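Local coordinates for flagellar basal body protein (PDB 5NPY) that probably builds the flagellar hook, the flexible tubular joint that is thought to pass torque from the rotary motor to the filament, at residues A[363-366]-A[370-373]; A[402-407]-A[411-416]; A[433-438]-A[444-449]; A[183-188]-A[498-503]; A[149-154]-A[158-163]. All blocks are in the same frame, centred on the assembly; numbering follows the deposited sequence.

How the contacts relate
Contacts 1, 2 and 3 close three beta hairpins that follow in series along the chain. Contact 1 meets contact 2 through neighbouring strands of one antiparallel sheet, their centres about 10 Å apart. Contact 3 belongs to another sheet that packs on these strands; its centre lies about 15 Å from that of contact 1. Contacts 4 and 5 are joined by a salt bridge, Glu-500 OE1 to Lys-151 NZ at 3.0 Å; their centres lie about 18 and 22 Å from that of contact 1. The bound tris-hydroxymethyl-methyl-ammonium lies about 12 Å from the side chain of Leu-448 in contact 3 and about 14 Å from that of Ser-402 in contact 2.

Contact 1 (A[363-366]-A[370-373]); sequences IYDK and KYLL
Ile-363 and Tyr-371 form the hydrogen-bonded pair at the closing end of an antiparallel beta hairpin, strands 346-364 and 370-381. Two backbone bonds define it: Ile-363 N to Tyr-371 O at 2.9 Å and Tyr-371 N to Ile-363 O at 2.7 Å. Ile-363 O also receives a CA-H...O contact from Lys-370 CA at 3.2 Å, so the carbonyl is approached by two successive residues of the partner strand.

The apolar packing lies on the face carrying Ile-363 and Tyr-371. With CG1 of Ile-363 set between its backbone N and carbonyl carbon (chi1 67°), this branch reaches Tyr-371 CB at 3.8 Å, while the other branch, CG2, meets Leu-373 CB at 4.0 Å. Ile-404 and Phe-439 add to the packing of this buried isoleucine. The opposite face holds Tyr-364 and Lys-370, a non-hydrogen-bonded pair. There the ring of Tyr-364 slants across the lysine, CE2 lying 4.0 Å from Lys-370 CB, whereas the far end of the lysine chain leads away.

Polar contacts gather where the strand gives way to the turn. Asp-365 OD1 accepts the backbone N of Asp-369 within the connection, and OD2 forms a salt bridge with Lys-440. The same ammonium group bonds to Tyr-371 OH, so one lysine ties the carboxylate to the phenol. Asp-365 OD2 itself sits near the plane of the Tyr-371 ring, at its edge, 3.5 Å from CE2.

Contact 2 (A[402-407]-A[411-416]); sequences SYIVDP and TPINDP
Ile-404 and Ile-413 meet through their branches, CG2 of the former lying 3.6 Å from CD1 of the latter. The torsions explain the approach: Ile-404 CG2 is anti to its own backbone N, and Ile-413 CG1 sits between N and the carbonyl carbon (chi1 53°), which swings its chain back over strand 402-406. That chain also passes close to the backbone, with Ile-413 CG1 only 3.2 Å from Ile-404 O. The same oxygen accepts Ile-413 N at 2.9 Å.

The Tyr-403 ring is flanked by two prolines. Its CD1 lies 4.2 Å from Pro-412 CG, the two side chains running side by side, and CD2 is equally far from Pro-416 CB, where they slant across each other. The phenol OH bonds to Glu-376 in the adjoining strand, fixing the far end of the ring.

Nearer the turn, Asp-406 N donates to Thr-411 O at 2.8 Å, while the return bond is weak. At the other end, water 1 joins the strands by donating to Ser-402 O and Asp-415 O. Direct pairing at one end and a water bridge at the other are consistent with a beta hairpin whose second strand, 411-423, is interrupted by a bulge or short loop.

Contact 3 (A[433-438]-A[444-449]); sequences APMTLD and LTYSLD
Leu-444, where the second segment starts, pairs with Leu-437 through two backbone bonds, N to O and O to N, each 3.1 Å long. Next comes Thr-445, facing Thr-436 in a non-hydrogen-bonded pair. Its CA-H points at Met-435 O, 3.4 Å from Thr-445 CA, and its CG2 extends to Pro-434 CB.

Tyr-446 makes the central pair with Met-435. Its N donates to Met-435 O at 2.9 Å, and its O accepts Met-435 N at 2.8 Å. On the face that also carries Leu-437 and Leu-444, its side chain runs alongside that of Met-435, pointing the same way. The thioether bends at chi3 (84°), bringing its methyl CE to 3.6 Å from Tyr-446 CD1. SD lies 5.2 Å from the ring centroid and 66° off the ring normal, an oblique Met-aromatic contact. Leu-437 CD1 also reaches CD1 of this ring, so two apolar ends converge on one ring carbon. The phenol OH bonds to Ser-375, tying the ring to strand 370-381.

After it, Ser-447 OG rests 3.3 Å from Pro-434 CB. Leu-448 then leaves the strand but sends CD1 back to the Met-435 methyl, and its backbone N donates to water 2, which in turn donates weakly to Ala-433 O.

Alternating hydrogen-bonded and non-hydrogen-bonded pairs mark a two-stranded antiparallel beta hairpin at the edge of its sheet, its face of Met-435, Tyr-446 and Leu-437 packed against strands 370-381, 396-406 and 411-423 of another sheet.

Contact 4 (A[183-188]-A[498-503]); sequences LTYQPV and VVEPVA
Tyr-185 carries this contact from one side, meeting Val-498 and Glu-500 with the far end of its ring. The apolar touch is between Tyr-185 CE1 and Val-498 CG1, 4.0 Å apart, the two side chains crossing at about a right angle. The polar one is a weak hydrogen bond from Tyr-185 OH to Glu-500 OE2 at 3.3 Å; the hydroxyl position is uncertain, so the bond is best taken as tentative. The carboxylate oxygen lies near the ring plane, at its edge, while the carboxylate itself stands almost perpendicular to the ring, at 86°.

Torsions bring the groups together across backbones too far apart to pair directly. Tyr-185 sends its ring out with CG opposite the backbone N (chi1 -174°), and Glu-500 is extended beyond CG.

A second shell holds the carboxylate: OE2 accepts from Ser-159, and OE1 forms a salt bridge with Lys-151. Phe-494 stacks edge-to-face with the Tyr-185 ring. The contact thereby joins the D1 region of the FlgE/F/G hook and rod proteins, at short strand 184-185 between strands 156-157 and 477-484, to residues some 310 positions later, on strand 499-509 beside strand 489-494 and the start of helix 162-168.

Contact 5 (A[149-154]-A[158-163]); sequences LKKIKD and NSTARD
Lys-151 and Thr-160 make the close part of this contact. The lysine chain runs past the threonine hydroxyl, with its CD 3.0 Å from Thr-160 OG1, and then bends at chi3 (-108°) so that NZ stays beside the same oxygen. The hydrogen bond from Lys-151 NZ to Thr-160 OG1 is weak, at 3.2 Å. Thr-160 holds OG1 between its backbone N and carbonyl carbon (chi1 56°), turned to the lysine, while its CG2 packs 3.6 Å from Lys-151 CD.

The buried ammonium group has stronger partners beyond the two segments: a salt bridge to Asp-165 and a hydrogen bond to Pro-501 O, besides its bond to Glu-500. Asp-165 also takes a hydrogen bond from Thr-160 OG1 and pairs with Arg-162, so its carboxylate gathers three side chains. The two cations stand close, Lys-151 NZ to Arg-162 NH1 being 4.2 Å, and the acids around them probably offset their charge.

Both segments belong to the D1 region of the FlgE/F/G hook and rod proteins. Segment 149-154 includes the weakly bonded strand 152-153, which turns back into 156-157; 158-163 follows directly and leads into helix 162-168, with Ala-161 at the N-cap position. One backbone bond joins them, Asn-158 N to Lys-151 O at 2.8 Å.

Packing thins toward the solvent side at Lys-153 and Asn-158, both exposed. Lys-153 starts out toward Asn-158, but its end leads away and NZ curls back to make a weak 3.2 Å hydrogen bond with Ile-152 O.

Contact 1 (A[363-366]-A[370-373])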
# COMPACT_ATOMS: atom_id res chain seq x y z
N ILE A 363 10.16 2.90 1.87
CA ILE A 363 10.53 1.59 2.39
C ILE A 363 11.85 1.72 3.13
O ILE A 363 12.57 2.71 2.99
CB ILE A 363 10.60 0.51 1.29
CG1 ILE A 363 11.75 0.80 0.33
CG2 ILE A 363 9.24 0.41 0.56
CD1 ILE A 363 12.08 -0.36 -0.63
N TYR A 364 12.15 0.69 3.94
CA TYR A 364 13.21 0.77 4.92
C TYR A 364 14.03 -0.51 4.91
O TYR A 364 13.47 -1.60 4.85
CB TYR A 364 12.64 1.00 6.33
CG TYR A 364 11.69 2.17 6.34
CD1 TYR A 364 10.32 1.99 6.25
CD2 TYR A 364 12.18 3.47 6.42
CE1 TYR A 364 9.45 3.08 6.24
CE2 TYR A 364 11.32 4.57 6.41
CZ TYR A 364 9.95 4.36 6.31
OH TYR A 364 9.10 5.45 6.30
N ASP A 365 15.37 -0.35 5.01
CA ASP A 365 16.27 -1.50 5.10
C ASP A 365 16.34 -1.98 6.55
O ASP A 365 15.61 -1.51 7.43
CB ASP A 365 17.64 -1.14 4.51
CG ASP A 365 18.38 -0.05 5.30
OD1 ASP A 365 18.03 0.27 6.46
OD2 ASP A 365 19.33 0.50 4.73
N LYS A 366 17.22 -2.96 6.82
CA LYS A 366 17.34 -3.48 8.19
C LYS A 366 17.78 -2.39 9.17
O LYS A 366 17.48 -2.48 10.37
CB LYS A 366 18.32 -4.65 8.23
CG LYS A 366 17.80 -5.92 7.62
CD LYS A 366 18.87 -6.98 7.59
CE LYS A 366 18.43 -8.18 6.77
NZ LYS A 366 19.40 -9.30 6.89
N LYS A 370 15.65 5.02 4.75
CA LYS A 370 14.57 5.13 3.79
C LYS A 370 15.09 4.94 2.37
O LYS A 370 16.11 5.54 1.99
CB LYS A 370 13.86 6.47 3.94
CG LYS A 370 12.56 6.57 3.14
CD LYS A 370 11.98 7.99 3.24
CE LYS A 370 12.84 9.02 2.49
NZ LYS A 370 12.52 10.43 2.85
N TYR A 371 14.40 4.10 1.62
CA TYR A 371 14.52 3.98 0.17
C TYR A 371 13.13 4.21 -0.43
O TYR A 371 12.12 4.23 0.28
CB TYR A 371 15.07 2.60 -0.21
CG TYR A 371 16.53 2.43 0.11
CD1 TYR A 371 17.49 2.53 -0.89
CD2 TYR A 371 16.96 2.16 1.41
CE1 TYR A 371 18.84 2.37 -0.61
CE2 TYR A 371 18.31 2.00 1.70
CZ TYR A 371 19.24 2.10 0.68
OH TYR A 371 20.59 1.94 0.94
N LEU A 372 13.09 4.42 -1.74
CA LEU A 372 11.86 4.86 -2.41
C LEU A 372 11.43 3.83 -3.45
O LEU A 372 12.09 3.68 -4.49
CB LEU A 372 12.08 6.24 -3.03
CG LEU A 372 12.39 7.42 -2.08
CD1 LEU A 372 12.72 8.65 -2.93
CD2 LEU A 372 11.24 7.74 -1.10
N LEU A 373 10.33 3.14 -3.19
CA LEU A 373 9.81 2.14 -4.13
C LEU A 373 8.96 2.87 -5.17
O LEU A 373 7.84 3.31 -4.89
CB LEU A 373 9.04 1.05 -3.37
CG LEU A 373 8.33 -0.06 -4.19
CD1 LEU A 373 9.15 -0.45 -5.37
CD2 LEU A 373 8.04 -1.30 -3.39

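Contact 2 (A[402-407]-A[411-416])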
# COMPACT_ATOMS: atom_id res chain seq x y z
N SER A 402 8.75 -0.93 -12.27
CA SER A 402 9.00 -0.69 -10.85
C SER A 402 10.47 -0.92 -10.47
O SER A 402 11.12 -1.86 -10.96
CB SER A 402 8.11 -1.57 -9.97
OG SER A 402 6.73 -1.44 -10.29
N TYR A 403 10.97 -0.10 -9.55
CA TYR A 403 12.36 -0.12 -9.10
C TYR A 403 12.46 0.65 -7.80
O TYR A 403 11.50 1.31 -7.37
CB TYR A 403 13.30 0.46 -10.16
CG TYR A 403 12.81 1.81 -10.68
CD1 TYR A 403 13.22 2.99 -10.07
CD2 TYR A 403 11.91 1.89 -11.74
CE1 TYR A 403 12.76 4.23 -10.52
CE2 TYR A 403 11.43 3.14 -12.18
CZ TYR A 403 11.88 4.30 -11.56
OH TYR A 403 11.44 5.53 -11.96
N ILE A 404 13.64 0.57 -7.17
CA ILE A 404 13.91 1.18 -5.87
C ILE A 404 15.03 2.20 -6.03
O ILE A 404 16.11 1.88 -6.55
CB ILE A 404 14.30 0.12 -4.83
CG1 ILE A 404 13.15 -0.85 -4.61
CG2 ILE A 404 14.71 0.79 -3.53
CD1 ILE A 404 13.50 -1.98 -3.67
N VAL A 405 14.80 3.43 -5.58
CA VAL A 405 15.81 4.48 -5.72
C VAL A 405 16.31 4.86 -4.34
O VAL A 405 15.55 4.89 -3.37
CB VAL A 405 15.30 5.71 -6.51
CG1 VAL A 405 14.00 5.40 -7.23
CG2 VAL A 405 15.18 6.95 -5.62
N ASP A 406 17.61 5.11 -4.26
CA ASP A 406 18.19 5.70 -3.07
C ASP A 406 17.84 7.19 -3.05
O ASP A 406 18.27 7.92 -3.96
CB ASP A 406 19.70 5.49 -3.06
CG ASP A 406 20.38 6.09 -1.84
OD1 ASP A 406 19.70 6.44 -0.85
OD2 ASP A 406 21.62 6.19 -1.86
N PRO A 407 17.07 7.67 -2.08
CA PRO A 407 16.77 9.11 -2.04
C PRO A 407 18.01 9.95 -1.84
O PRO A 407 18.00 11.14 -2.17
CB PRO A 407 15.81 9.25 -0.85
CG PRO A 407 16.19 8.12 0.05
CD PRO A 407 16.62 6.98 -0.86
N THR A 411 19.17 7.82 -7.24
CA THR A 411 19.58 6.82 -8.20
C THR A 411 18.99 5.46 -7.84
O THR A 411 18.97 5.09 -6.66
CB THR A 411 21.11 6.74 -8.25
OG1 THR A 411 21.63 8.05 -8.54
CG2 THR A 411 21.58 5.74 -9.31
N PRO A 412 18.48 4.71 -8.83
CA PRO A 412 18.05 3.34 -8.56
C PRO A 412 19.20 2.46 -8.08
O PRO A 412 20.33 2.58 -8.56
CB PRO A 412 17.52 2.87 -9.92
CG PRO A 412 17.18 4.11 -10.67
CD PRO A 412 18.12 5.17 -10.18
N ILE A 413 18.88 1.57 -7.15
CA ILE A 413 19.79 0.54 -6.64
C ILE A 413 19.58 -0.72 -7.48
O ILE A 413 20.23 -1.74 -7.26
CB ILE A 413 19.53 0.23 -5.15
CG1 ILE A 413 18.05 -0.12 -4.93
CG2 ILE A 413 19.97 1.38 -4.25
CD1 ILE A 413 17.81 -1.10 -3.81
N ASN A 414 18.72 -0.60 -8.48
CA ASN A 414 17.93 -1.71 -8.99
C ASN A 414 17.87 -1.65 -10.51
O ASN A 414 17.95 -0.57 -11.10
CB ASN A 414 16.50 -1.61 -8.43
CG ASN A 414 16.10 -2.81 -7.63
OD1 ASN A 414 16.92 -3.66 -7.29
ND2 ASN A 414 14.83 -2.87 -7.30
N ASP A 415 17.68 -2.84 -11.15
CA ASP A 415 17.15 -2.68 -12.49
C ASP A 415 15.62 -2.66 -12.43
O ASP A 415 15.03 -3.18 -11.48
CB ASP A 415 17.61 -3.82 -13.41
CG ASP A 415 18.90 -3.51 -14.15
OD1 ASP A 415 19.72 -2.71 -13.65
OD2 ASP A 415 19.09 -4.09 -15.26
N PRO A 416 14.94 -2.04 -13.39
CA PRO A 416 13.47 -2.04 -13.34
C PRO A 416 12.88 -3.43 -13.58
O PRO A 416 13.41 -4.23 -14.35
CB PRO A 416 13.07 -1.06 -14.45
CG PRO A 416 14.32 -0.89 -15.30
CD PRO A 416 15.47 -1.08 -14.36
O HOH W 1 13.19 -3.88 -9.77

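Contact 3 (A[433-438]-A[444-449])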
# COMPACT_ATOMS: atom_id res chain seq x y z
N ALA A 433 -0.61 -9.75 -10.72
CA ALA A 433 0.10 -10.74 -9.93
C ALA A 433 1.26 -10.08 -9.20
O ALA A 433 1.96 -9.24 -9.79
CB ALA A 433 0.64 -11.88 -10.82
N PRO A 434 1.51 -10.46 -7.96
CA PRO A 434 2.62 -9.86 -7.21
C PRO A 434 3.97 -10.15 -7.88
O PRO A 434 4.13 -11.09 -8.65
CB PRO A 434 2.52 -10.53 -5.84
CG PRO A 434 1.90 -11.87 -6.14
CD PRO A 434 0.92 -11.62 -7.26
N MET A 435 4.94 -9.29 -7.59
CA MET A 435 6.24 -9.39 -8.23
C MET A 435 7.32 -9.43 -7.16
O MET A 435 7.06 -9.16 -5.97
CB MET A 435 6.46 -8.23 -9.24
CG MET A 435 7.01 -6.92 -8.65
SD MET A 435 6.74 -5.50 -9.77
CE MET A 435 5.05 -5.11 -9.27
N THR A 436 8.53 -9.81 -7.57
CA THR A 436 9.66 -9.91 -6.66
C THR A 436 10.74 -8.93 -7.07
O THR A 436 11.29 -9.02 -8.18
CB THR A 436 10.24 -11.33 -6.60
OG1 THR A 436 9.27 -12.21 -6.01
CG2 THR A 436 11.52 -11.33 -5.73
N LEU A 437 11.01 -7.96 -6.21
CA LEU A 437 12.09 -7.02 -6.39
C LEU A 437 13.25 -7.45 -5.52
O LEU A 437 13.05 -8.08 -4.48
CB LEU A 437 11.67 -5.61 -5.99
CG LEU A 437 10.32 -5.15 -6.50
CD1 LEU A 437 10.08 -3.72 -6.04
CD2 LEU A 437 10.26 -5.29 -8.02
N ASP A 438 14.46 -7.08 -5.93
CA ASP A 438 15.64 -7.26 -5.10
C ASP A 438 15.94 -5.96 -4.36
O ASP A 438 16.31 -4.95 -4.97
CB ASP A 438 16.84 -7.71 -5.93
CG ASP A 438 18.05 -7.98 -5.07
OD1 ASP A 438 18.86 -7.05 -4.87
OD2 ASP A 438 18.14 -9.13 -4.55
N LEU A 444 11.80 -8.55 -1.69
CA LEU A 444 10.59 -7.82 -1.33
C LEU A 444 9.46 -8.20 -2.29
O LEU A 444 9.59 -7.99 -3.51
CB LEU A 444 10.85 -6.32 -1.37
CG LEU A 444 9.76 -5.33 -0.92
CD1 LEU A 444 10.41 -3.99 -0.75
CD2 LEU A 444 8.63 -5.23 -1.94
N THR A 445 8.34 -8.69 -1.74
CA THR A 445 7.14 -9.02 -2.53
C THR A 445 6.31 -7.75 -2.71
O THR A 445 5.83 -7.18 -1.73
CB THR A 445 6.28 -10.08 -1.82
OG1 THR A 445 7.09 -11.19 -1.42
CG2 THR A 445 5.10 -10.56 -2.72
N TYR A 446 6.11 -7.33 -3.97
CA TYR A 446 5.41 -6.08 -4.28
C TYR A 446 4.11 -6.40 -5.02
O TYR A 446 4.14 -7.08 -6.05
CB TYR A 446 6.30 -5.18 -5.14
CG TYR A 446 5.78 -3.77 -5.46
CD1 TYR A 446 6.23 -3.11 -6.57
CD2 TYR A 446 4.92 -3.09 -4.61
CE1 TYR A 446 5.80 -1.85 -6.88
CE2 TYR A 446 4.50 -1.81 -4.91
CZ TYR A 446 4.95 -1.20 -6.05
OH TYR A 446 4.55 0.07 -6.40
N SER A 447 2.98 -5.92 -4.49
CA SER A 447 1.66 -6.15 -5.08
C SER A 447 1.01 -4.81 -5.43
O SER A 447 0.87 -3.92 -4.57
CB SER A 447 0.72 -6.93 -4.14
OG SER A 447 1.23 -8.22 -3.83
N LEU A 448 0.62 -4.68 -6.69
CA LEU A 448 0.07 -3.43 -7.21
C LEU A 448 -1.44 -3.31 -7.02
O LEU A 448 -2.01 -2.30 -7.42
CB LEU A 448 0.40 -3.30 -8.69
CG LEU A 448 1.91 -3.18 -8.95
CD1 LEU A 448 2.18 -3.29 -10.42
CD2 LEU A 448 2.49 -1.86 -8.38
N ASP A 449 -2.12 -4.30 -6.44
CA ASP A 449 -3.54 -4.45 -6.72
C ASP A 449 -4.44 -4.17 -5.54
O ASP A 449 -5.65 -4.06 -5.74
CB ASP A 449 -3.85 -5.85 -7.28
CG ASP A 449 -3.57 -6.96 -6.28
OD1 ASP A 449 -4.34 -7.94 -6.27
OD2 ASP A 449 -2.59 -6.84 -5.51
O HOH W 2 0.71 -6.91 -8.55

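Contact 4 (A[183-188]-A[498-503])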
# COMPACT_ATOMS: atom_id res chain seq x y z
N LEU A 183 13.87 3.44 25.93
CA LEU A 183 13.29 2.48 25.00
C LEU A 183 13.41 3.04 23.59
O LEU A 183 12.85 4.10 23.29
CB LEU A 183 11.83 2.18 25.35
CG LEU A 183 11.54 0.81 25.95
CD1 LEU A 183 11.49 -0.26 24.87
CD2 LEU A 183 12.59 0.46 26.96
N THR A 184 14.16 2.35 22.73
CA THR A 184 14.15 2.64 21.31
C THR A 184 13.18 1.71 20.60
O THR A 184 12.72 0.70 21.15
CB THR A 184 15.55 2.52 20.69
OG1 THR A 184 16.09 1.21 20.93
CG2 THR A 184 16.49 3.59 21.27
N TYR A 185 12.84 2.08 19.37
CA TYR A 185 12.00 1.26 18.50
C TYR A 185 12.88 0.67 17.42
O TYR A 185 13.45 1.41 16.62
CB TYR A 185 10.90 2.11 17.86
CG TYR A 185 9.92 1.30 17.07
CD1 TYR A 185 8.74 0.85 17.65
CD2 TYR A 185 10.16 0.98 15.75
CE1 TYR A 185 7.84 0.10 16.94
CE2 TYR A 185 9.26 0.23 15.03
CZ TYR A 185 8.10 -0.21 15.64
OH TYR A 185 7.18 -0.95 14.94
N GLN A 186 13.00 -0.65 17.39
CA GLN A 186 13.88 -1.26 16.40
C GLN A 186 13.25 -1.11 15.02
O GLN A 186 12.03 -1.34 14.87
CB GLN A 186 14.19 -2.74 16.69
CG GLN A 186 15.11 -2.99 17.90
CD GLN A 186 16.54 -2.47 17.74
OE1 GLN A 186 16.79 -1.47 17.04
NE2 GLN A 186 17.48 -3.12 18.41
N PRO A 187 14.01 -0.69 14.02
CA PRO A 187 13.46 -0.64 12.66
C PRO A 187 13.20 -2.05 12.14
O PRO A 187 13.67 -3.05 12.69
CB PRO A 187 14.55 0.08 11.86
CG PRO A 187 15.80 -0.15 12.64
CD PRO A 187 15.38 -0.16 14.07
N VAL A 188 12.39 -2.10 11.08
CA VAL A 188 11.99 -3.35 10.45
C VAL A 188 12.27 -3.26 8.95
O VAL A 188 11.96 -2.26 8.31
CB VAL A 188 10.49 -3.68 10.69
CG1 VAL A 188 10.14 -5.06 10.10
CG2 VAL A 188 10.17 -3.63 12.16
N VAL A 498 4.80 5.83 15.60
CA VAL A 498 4.20 4.54 15.91
C VAL A 498 3.75 4.54 17.36
O VAL A 498 4.51 4.95 18.26
CB VAL A 498 5.18 3.38 15.65
CG1 VAL A 498 4.49 2.08 15.92
CG2 VAL A 498 5.68 3.43 14.22
N VAL A 499 2.53 4.08 17.59
CA VAL A 499 1.94 3.94 18.91
C VAL A 499 1.44 2.51 19.04
O VAL A 499 0.47 2.12 18.38
CB VAL A 499 0.80 4.94 19.14
CG1 VAL A 499 0.07 4.62 20.43
CG2 VAL A 499 1.34 6.36 19.15
N GLU A 500 2.11 1.72 19.87
CA GLU A 500 1.69 0.34 20.06
C GLU A 500 1.52 0.07 21.54
O GLU A 500 2.37 0.47 22.34
CB GLU A 500 2.69 -0.67 19.47
CG GLU A 500 3.06 -0.41 18.02
CD GLU A 500 3.86 -1.55 17.41
OE1 GLU A 500 4.19 -2.52 18.14
OE2 GLU A 500 4.15 -1.48 16.20
N PRO A 501 0.45 -0.61 21.93
CA PRO A 501 0.35 -1.06 23.31
C PRO A 501 1.45 -2.07 23.62
O PRO A 501 1.95 -2.75 22.72
CB PRO A 501 -1.04 -1.70 23.38
CG PRO A 501 -1.32 -2.12 21.97
CD PRO A 501 -0.68 -1.09 21.11
N VAL A 502 1.84 -2.13 24.89
CA VAL A 502 2.83 -3.10 25.35
C VAL A 502 2.37 -3.93 26.53
O VAL A 502 2.93 -5.00 26.78
CB VAL A 502 4.16 -2.39 25.69
CG1 VAL A 502 4.62 -1.53 24.52
CG2 VAL A 502 4.01 -1.54 26.95
N ALA A 503 1.36 -3.49 27.29
CA ALA A 503 0.92 -4.17 28.51
C ALA A 503 -0.45 -3.63 28.91
O ALA A 503 -0.98 -2.71 28.29
CB ALA A 503 1.93 -3.98 29.65

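Contact 5 (A[149-154]-A[158-163])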
# COMPACT_ATOMS: atom_id res chain seq x y z
N LEU A 149 2.69 -8.12 27.19
CA LEU A 149 2.64 -8.53 25.79
C LEU A 149 3.98 -9.08 25.31
O LEU A 149 4.03 -9.74 24.27
CB LEU A 149 2.20 -7.37 24.89
CG LEU A 149 0.72 -6.96 24.88
CD1 LEU A 149 0.44 -5.86 23.85
CD2 LEU A 149 -0.16 -8.16 24.60
N LYS A 150 5.04 -8.81 26.06
CA LYS A 150 6.37 -9.35 25.78
C LYS A 150 6.89 -8.84 24.44
O LYS A 150 7.43 -9.59 23.63
CB LYS A 150 6.39 -10.88 25.85
CG LYS A 150 6.02 -11.41 27.23
CD LYS A 150 6.45 -12.86 27.43
CE LYS A 150 6.16 -13.33 28.86
NZ LYS A 150 4.70 -13.35 29.17
N LYS A 151 6.70 -7.55 24.22
CA LYS A 151 7.24 -6.87 23.06
C LYS A 151 8.50 -6.07 23.37
O LYS A 151 9.08 -5.50 22.44
CB LYS A 151 6.19 -5.91 22.47
CG LYS A 151 4.92 -6.59 22.04
CD LYS A 151 4.31 -5.85 20.89
CE LYS A 151 3.08 -5.11 21.31
NZ LYS A 151 2.79 -3.98 20.37
N ILE A 152 8.91 -5.99 24.62
CA ILE A 152 10.08 -5.21 25.01
C ILE A 152 11.23 -6.18 25.24
O ILE A 152 11.19 -6.99 26.17
CB ILE A 152 9.84 -4.34 26.25
CG1 ILE A 152 8.98 -3.12 25.91
CG2 ILE A 152 11.17 -3.86 26.81
CD1 ILE A 152 7.50 -3.40 25.83
N LYS A 153 12.25 -6.09 24.40
CA LYS A 153 13.47 -6.87 24.49
C LYS A 153 14.64 -5.91 24.39
O LYS A 153 14.80 -5.26 23.35
CB LYS A 153 13.55 -7.94 23.38
CG LYS A 153 12.30 -8.80 23.19
CD LYS A 153 11.92 -9.54 24.47
CE LYS A 153 10.42 -9.80 24.55
NZ LYS A 153 9.99 -10.00 25.97
N ASP A 154 15.42 -5.80 25.47
CA ASP A 154 16.71 -5.12 25.42
C ASP A 154 16.56 -3.61 25.26
O ASP A 154 17.23 -2.98 24.44
CB ASP A 154 17.60 -5.70 24.32
CG ASP A 154 18.04 -7.12 24.61
OD1 ASP A 154 18.62 -7.36 25.69
OD2 ASP A 154 17.78 -8.00 23.76
N ASN A 158 9.65 -4.37 19.98
CA ASN A 158 9.59 -5.19 18.78
C ASN A 158 8.15 -5.22 18.29
O ASN A 158 7.27 -5.75 18.98
CB ASN A 158 10.13 -6.60 19.04
CG ASN A 158 11.64 -6.61 19.24
OD1 ASN A 158 12.24 -5.57 19.53
ND2 ASN A 158 12.25 -7.78 19.09
N SER A 159 7.93 -4.65 17.11
CA SER A 159 6.59 -4.43 16.57
C SER A 159 5.80 -5.73 16.45
O SER A 159 6.34 -6.80 16.16
CB SER A 159 6.71 -3.79 15.18
OG SER A 159 5.50 -3.19 14.79
N THR A 160 4.48 -5.62 16.66
CA THR A 160 3.54 -6.68 16.34
C THR A 160 2.33 -6.07 15.65
O THR A 160 2.18 -4.85 15.56
CB THR A 160 3.09 -7.47 17.58
OG1 THR A 160 2.54 -6.58 18.55
CG2 THR A 160 4.25 -8.23 18.19
N ALA A 161 1.45 -6.95 15.16
CA ALA A 161 0.22 -6.55 14.48
C ALA A 161 -0.88 -6.29 15.50
O ALA A 161 -1.06 -7.06 16.44
CB ALA A 161 -0.22 -7.62 13.48
N ARG A 162 -1.64 -5.21 15.27
CA ARG A 162 -2.63 -4.76 16.25
C ARG A 162 -3.71 -5.81 16.50
O ARG A 162 -4.28 -5.86 17.59
CB ARG A 162 -3.26 -3.45 15.79
CG ARG A 162 -4.04 -2.72 16.88
CD ARG A 162 -3.14 -2.33 18.04
NE ARG A 162 -2.09 -1.39 17.64
CZ ARG A 162 -0.80 -1.69 17.53
NH1 ARG A 162 -0.35 -2.91 17.79
NH2 ARG A 162 0.06 -0.75 17.15
N ASP A 163 -4.02 -6.64 15.49
CA ASP A 163 -5.04 -7.67 15.65
C ASP A 163 -4.66 -8.67 16.74
O ASP A 163 -5.46 -8.94 17.65
CB ASP A 163 -5.27 -8.39 14.32
CG ASP A 163 -6.03 -7.54 13.31
OD1 ASP A 163 -6.83 -6.68 13.73
OD2 ASP A 163 -5.83 -7.74 12.09